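Local atomic coordinates of ABC transporter periplasmic peptide-binding protein (Pseudoalteromonas, PDB entry 4QFL), a protein that binds dipeptides such as Ala-Phe in the periplasm and probably delivers them to an ABC transporter for uptake into the cell. Residues D281-E287 with R508-A514; L470-L475 with Y486-A490. All blocks are in the same frame, centred on the assembly; numbering follows the deposited sequence.

Interaction 1. Residues D281-E287 with R508-A514; sequences DINVERE and RFQASSA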
# COMPACT_ATOMS: atom_id res chain seq x y z
N ASP A 281 -16.77 -26.39 0.53
CA ASP A 281 -16.89 -25.65 -0.73
C ASP A 281 -16.20 -24.29 -0.72
O ASP A 281 -16.44 -23.47 -1.59
CB ASP A 281 -18.37 -25.49 -1.11
CG ASP A 281 -19.21 -24.90 0.01
OD1 ASP A 281 -18.64 -24.56 1.07
OD2 ASP A 281 -20.44 -24.77 -0.16
N ILE A 282 -15.35 -24.05 0.28
CA ILE A 282 -14.62 -22.79 0.39
C ILE A 282 -13.14 -23.06 0.55
O ILE A 282 -12.73 -23.98 1.27
CB ILE A 282 -15.14 -21.94 1.57
CG1 ILE A 282 -16.54 -21.43 1.28
CG2 ILE A 282 -14.22 -20.76 1.83
CD1 ILE A 282 -17.13 -20.69 2.43
N ASN A 283 -12.32 -22.26 -0.12
CA ASN A 283 -10.87 -22.29 0.06
C ASN A 283 -10.41 -21.05 0.77
O ASN A 283 -10.86 -19.95 0.48
CB ASN A 283 -10.16 -22.36 -1.29
CG ASN A 283 -10.47 -23.62 -2.05
OD1 ASN A 283 -10.57 -24.72 -1.48
ND2 ASN A 283 -10.63 -23.48 -3.36
N VAL A 284 -9.49 -21.21 1.71
CA VAL A 284 -8.88 -20.05 2.34
C VAL A 284 -7.37 -20.15 2.15
O VAL A 284 -6.72 -21.07 2.66
CB VAL A 284 -9.27 -19.95 3.82
CG1 VAL A 284 -8.79 -18.62 4.40
CG2 VAL A 284 -10.78 -20.09 3.96
N GLU A 285 -6.81 -19.22 1.39
CA GLU A 285 -5.38 -19.21 1.16
C GLU A 285 -4.71 -18.46 2.28
O GLU A 285 -5.29 -17.55 2.86
CB GLU A 285 -5.04 -18.54 -0.17
CG GLU A 285 -5.56 -19.26 -1.39
CD GLU A 285 -5.35 -18.43 -2.64
OE1 GLU A 285 -4.19 -18.35 -3.11
OE2 GLU A 285 -6.34 -17.84 -3.15
N ARG A 286 -3.47 -18.84 2.58
CA ARG A 286 -2.73 -18.32 3.71
C ARG A 286 -1.29 -18.20 3.26
O ARG A 286 -0.60 -19.19 3.12
CB ARG A 286 -2.85 -19.32 4.87
CG ARG A 286 -1.96 -19.04 6.05
CD ARG A 286 -1.98 -20.20 7.04
NE ARG A 286 -1.13 -19.92 8.19
CZ ARG A 286 -1.58 -19.70 9.42
NH1 ARG A 286 -2.88 -19.77 9.69
NH2 ARG A 286 -0.72 -19.42 10.39
N GLU A 287 -0.83 -16.98 3.00
CA GLU A 287 0.51 -16.82 2.45
C GLU A 287 1.37 -15.87 3.26
O GLU A 287 0.86 -14.94 3.90
CB GLU A 287 0.43 -16.32 1.01
CG GLU A 287 -0.58 -17.04 0.17
CD GLU A 287 -0.62 -16.53 -1.27
OE1 GLU A 287 -1.38 -17.11 -2.08
OE2 GLU A 287 0.10 -15.55 -1.60
N ARG A 508 -1.14 -13.24 4.99
CA ARG A 508 -2.10 -12.77 4.00
C ARG A 508 -3.16 -13.84 3.73
O ARG A 508 -2.86 -14.89 3.19
CB ARG A 508 -1.37 -12.40 2.72
CG ARG A 508 -2.22 -11.65 1.72
CD ARG A 508 -1.41 -11.20 0.52
NE ARG A 508 -2.15 -10.19 -0.23
CZ ARG A 508 -1.60 -9.40 -1.14
NH1 ARG A 508 -0.32 -9.53 -1.44
NH2 ARG A 508 -2.34 -8.49 -1.76
N PHE A 509 -4.41 -13.57 4.13
CA PHE A 509 -5.51 -14.52 3.92
C PHE A 509 -6.50 -14.06 2.85
O PHE A 509 -6.74 -12.87 2.69
CB PHE A 509 -6.32 -14.72 5.20
CG PHE A 509 -5.60 -15.44 6.31
CD1 PHE A 509 -5.57 -16.82 6.34
CD2 PHE A 509 -5.00 -14.72 7.34
CE1 PHE A 509 -4.93 -17.48 7.37
CE2 PHE A 509 -4.36 -15.37 8.37
CZ PHE A 509 -4.32 -16.76 8.38
N GLN A 510 -7.10 -15.01 2.15
CA GLN A 510 -8.25 -14.73 1.31
C GLN A 510 -9.18 -15.93 1.20
O GLN A 510 -8.73 -17.05 1.00
CB GLN A 510 -7.83 -14.30 -0.09
CG GLN A 510 -9.02 -14.02 -1.00
CD GLN A 510 -8.57 -13.48 -2.32
OE1 GLN A 510 -8.24 -14.24 -3.23
NE2 GLN A 510 -8.53 -12.15 -2.44
N ALA A 511 -10.48 -15.68 1.34
CA ALA A 511 -11.45 -16.75 1.21
C ALA A 511 -12.13 -16.69 -0.14
O ALA A 511 -12.37 -15.62 -0.68
CB ALA A 511 -12.48 -16.69 2.32
N SER A 512 -12.43 -17.86 -0.70
CA SER A 512 -13.16 -17.89 -1.95
C SER A 512 -13.93 -19.20 -2.13
O SER A 512 -13.61 -20.22 -1.52
CB SER A 512 -12.21 -17.65 -3.14
OG SER A 512 -11.19 -18.63 -3.23
N SER A 513 -14.97 -19.14 -2.96
CA SER A 513 -15.64 -20.35 -3.40
C SER A 513 -14.66 -21.32 -4.07
O SER A 513 -13.75 -20.92 -4.81
CB SER A 513 -16.75 -20.01 -4.37
OG SER A 513 -16.95 -21.12 -5.23
N ALA A 514 -14.85 -22.60 -3.80
CA ALA A 514 -14.00 -23.61 -4.39
C ALA A 514 -14.14 -23.58 -5.90
O ALA A 514 -13.37 -24.20 -6.61
CB ALA A 514 -14.35 -24.98 -3.86
O HOH W 1 -10.49 -21.02 -4.68
O HOH W 2 -8.99 -18.02 -1.44
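Asp281 starts the pairing of two antiparallel strands: its O accepts the N-H of Ala514 at 2.9 Å. Ile282 faces Ser513 in a non-hydrogen-bonded pair, the two side chains turned apart. Asn283 and Ser512 exchange two backbone bonds, and their side chains share a water that accepts from Asn283 ND2 (2.8 Å) and Ser512 OG (2.9 Å). Val284 turns to the opposite face, where its CG2 meets Ala511 CB at 4.1 Å. At Glu285 the backbone bonds Gln510 twice, while the two side chains run side by side, with carboxylate and amide planes 69° apart. A second water donates to Ser512 OG and lies 2.6 Å from Gln510 O and 3.2 Å from Glu285 OE2. Arg286, its CG anti to the backbone N (chi1 171°), extends alongside Phe509; CG rests 3.6 Å from Phe509 CE1, and NH1 reaches the ring edge in its plane, 3.6 Å from CZ, with the guanidinium nearly perpendicular to the ring and NH2 hydrogen-bonded to Asn330 OD1. Glu287 closes the ladder through two bonds to Arg508; both side chains turn to Gly522. Strand 500-513 also bonds strand 264-266 (Ala511 with Thr265), so it lies between two strands in this solute-binding fold. Main-chain bonds thus fix the register, while Asn283, Ser512, Glu285 and Gln510 make a hydrated face and Val284, Ala511 and Phe509 one under helix 273-278, with Arg286 bordering the ring.

Interaction 2. Residues L470-L475 with Y486-A490; sequences LLTKAL and YYDAA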
# COMPACT_ATOMS: atom_id res chain seq x y z
N LEU A 470 20.28 8.45 5.90
CA LEU A 470 20.54 7.02 5.79
C LEU A 470 19.83 6.44 4.57
O LEU A 470 20.38 5.60 3.86
CB LEU A 470 20.07 6.28 7.05
CG LEU A 470 20.88 6.50 8.33
CD1 LEU A 470 20.20 5.85 9.53
CD2 LEU A 470 22.29 5.97 8.14
N LEU A 471 18.60 6.89 4.34
CA LEU A 471 17.82 6.37 3.23
C LEU A 471 18.45 6.76 1.89
O LEU A 471 18.53 5.96 0.96
CB LEU A 471 16.36 6.86 3.32
CG LEU A 471 15.59 6.59 4.62
CD1 LEU A 471 14.13 6.94 4.46
CD2 LEU A 471 15.73 5.15 5.06
N THR A 472 18.91 7.99 1.81
CA THR A 472 19.53 8.49 0.60
C THR A 472 20.80 7.74 0.25
O THR A 472 21.03 7.38 -0.91
CB THR A 472 19.85 9.97 0.76
OG1 THR A 472 18.63 10.67 0.99
CG2 THR A 472 20.53 10.51 -0.50
N LYS A 473 21.64 7.50 1.25
CA LYS A 473 22.89 6.79 1.02
C LYS A 473 22.63 5.36 0.54
O LYS A 473 23.32 4.86 -0.35
CB LYS A 473 23.76 6.83 2.27
CG LYS A 473 24.09 8.25 2.71
CD LYS A 473 25.03 8.30 3.90
CE LYS A 473 25.42 9.73 4.22
NZ LYS A 473 26.51 9.79 5.23
N ALA A 474 21.61 4.73 1.12
CA ALA A 474 21.20 3.38 0.71
C ALA A 474 20.70 3.36 -0.72
O ALA A 474 20.73 2.33 -1.38
CB ALA A 474 20.12 2.85 1.65
N LEU A 475 20.25 4.51 -1.20
CA LEU A 475 19.78 4.62 -2.57
C LEU A 475 20.89 5.11 -3.51
O LEU A 475 20.75 5.05 -4.73
CB LEU A 475 18.58 5.56 -2.64
CG LEU A 475 17.33 5.03 -1.92
CD1 LEU A 475 16.17 5.96 -2.16
CD2 LEU A 475 16.99 3.62 -2.37
N TYR A 486 23.25 0.64 5.70
CA TYR A 486 22.40 1.78 5.95
C TYR A 486 21.03 1.36 6.47
O TYR A 486 20.51 1.95 7.40
CB TYR A 486 22.30 2.65 4.68
CG TYR A 486 23.63 3.27 4.34
CD1 TYR A 486 24.27 4.10 5.25
CD2 TYR A 486 24.26 3.01 3.14
CE1 TYR A 486 25.50 4.67 4.97
CE2 TYR A 486 25.51 3.58 2.84
CZ TYR A 486 26.11 4.41 3.77
OH TYR A 486 27.34 4.99 3.51
N TYR A 487 20.46 0.31 5.87
CA TYR A 487 19.18 -0.19 6.37
C TYR A 487 19.31 -0.73 7.78
O TYR A 487 18.38 -0.62 8.56
CB TYR A 487 18.58 -1.23 5.41
CG TYR A 487 18.12 -0.58 4.14
CD1 TYR A 487 17.39 0.60 4.17
CD2 TYR A 487 18.45 -1.12 2.90
CE1 TYR A 487 16.98 1.22 3.01
CE2 TYR A 487 18.04 -0.50 1.72
CZ TYR A 487 17.31 0.67 1.79
OH TYR A 487 16.90 1.29 0.63
N ASP A 488 20.48 -1.28 8.12
CA ASP A 488 20.72 -1.67 9.51
C ASP A 488 20.64 -0.46 10.43
O ASP A 488 19.98 -0.49 11.47
CB ASP A 488 22.09 -2.33 9.66
CG ASP A 488 22.13 -3.74 9.11
OD1 ASP A 488 21.05 -4.31 8.90
OD2 ASP A 488 23.23 -4.28 8.89
N ALA A 489 21.32 0.61 10.05
CA ALA A 489 21.37 1.79 10.90
C ALA A 489 19.97 2.38 11.00
O ALA A 489 19.59 2.92 12.04
CB ALA A 489 22.37 2.81 10.34
N ALA A 490 19.20 2.25 9.92
CA ALA A 490 17.86 2.81 9.88
C ALA A 490 16.93 2.07 10.84
O ALA A 490 16.12 2.69 11.55
CB ALA A 490 17.31 2.76 8.47
O HOH W 3 16.39 3.99 1.00
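Tyr486 lays one face of its ring against Lys473, whose CB sits over the centre, 3.6 Å from the centroid and only 10° off the normal, a textbook CH-pi contact. The lysine chain crosses the tyrosine at about a right angle and, extended beyond CG, carries CD past the ring at 3.8 Å from Tyr486 CE1, so that aliphatic methylenes do the touching while the ammonium end leads away. Leu470 approaches the same ring at its edge: CD2 lies near the ring plane, 4.0 Å from Tyr486 CD1. Its other branch, CD1, reaches across to the next turn of the partner helix and meets Ala489 CB at 3.8 Å. Ala474 is wedged between the two tyrosines. Its CB touches Tyr486 CB at 3.7 Å and also stands over one face of the Tyr487 ring, offset toward the rim, 3.6 Å from CZ. With CG beside its own backbone N (chi1 -70°), Tyr487 sends its ring back toward the first helix although its CB points away from it. The hydroxyl there donates to a water, which in turn donates to Leu471 O at 2.9 Å; the same Tyr487 OH is hydrogen-bonded to Arg483, and Phe444 lies nearly parallel to the ring. No direct hydrogen bond joins the segments, and the water bridge supplies their polar link. The axes of the two short segments come within 9.0 Å, their directions 162° apart: an antiparallel helical hairpin of consecutive helices 465-475 and 480-497 packed through small alanines and flanking tyrosine rings.

In the fold
Followed from the N terminus, the chain reaches strand 282-287 only after some 250 modelled residues, then runs through 220 residues before strand 500-513 returns beside it to close the long loop of interaction 1. Inside that loop, helices 465-475 and 480-497 fold back on each other in interaction 2, a short closure spanning ten residues. The two contacts are therefore nested, not crossed. Helix 480-497 leads directly into strand 500-513, yet the contact centres lie 37 Å apart and their nearest atoms about 20 Å. Interaction 1 joins strand 282-287 to strand 500-513, which also pairs with strands 264-266 and 291-297; interaction 2 is a local hairpin of sequence neighbours.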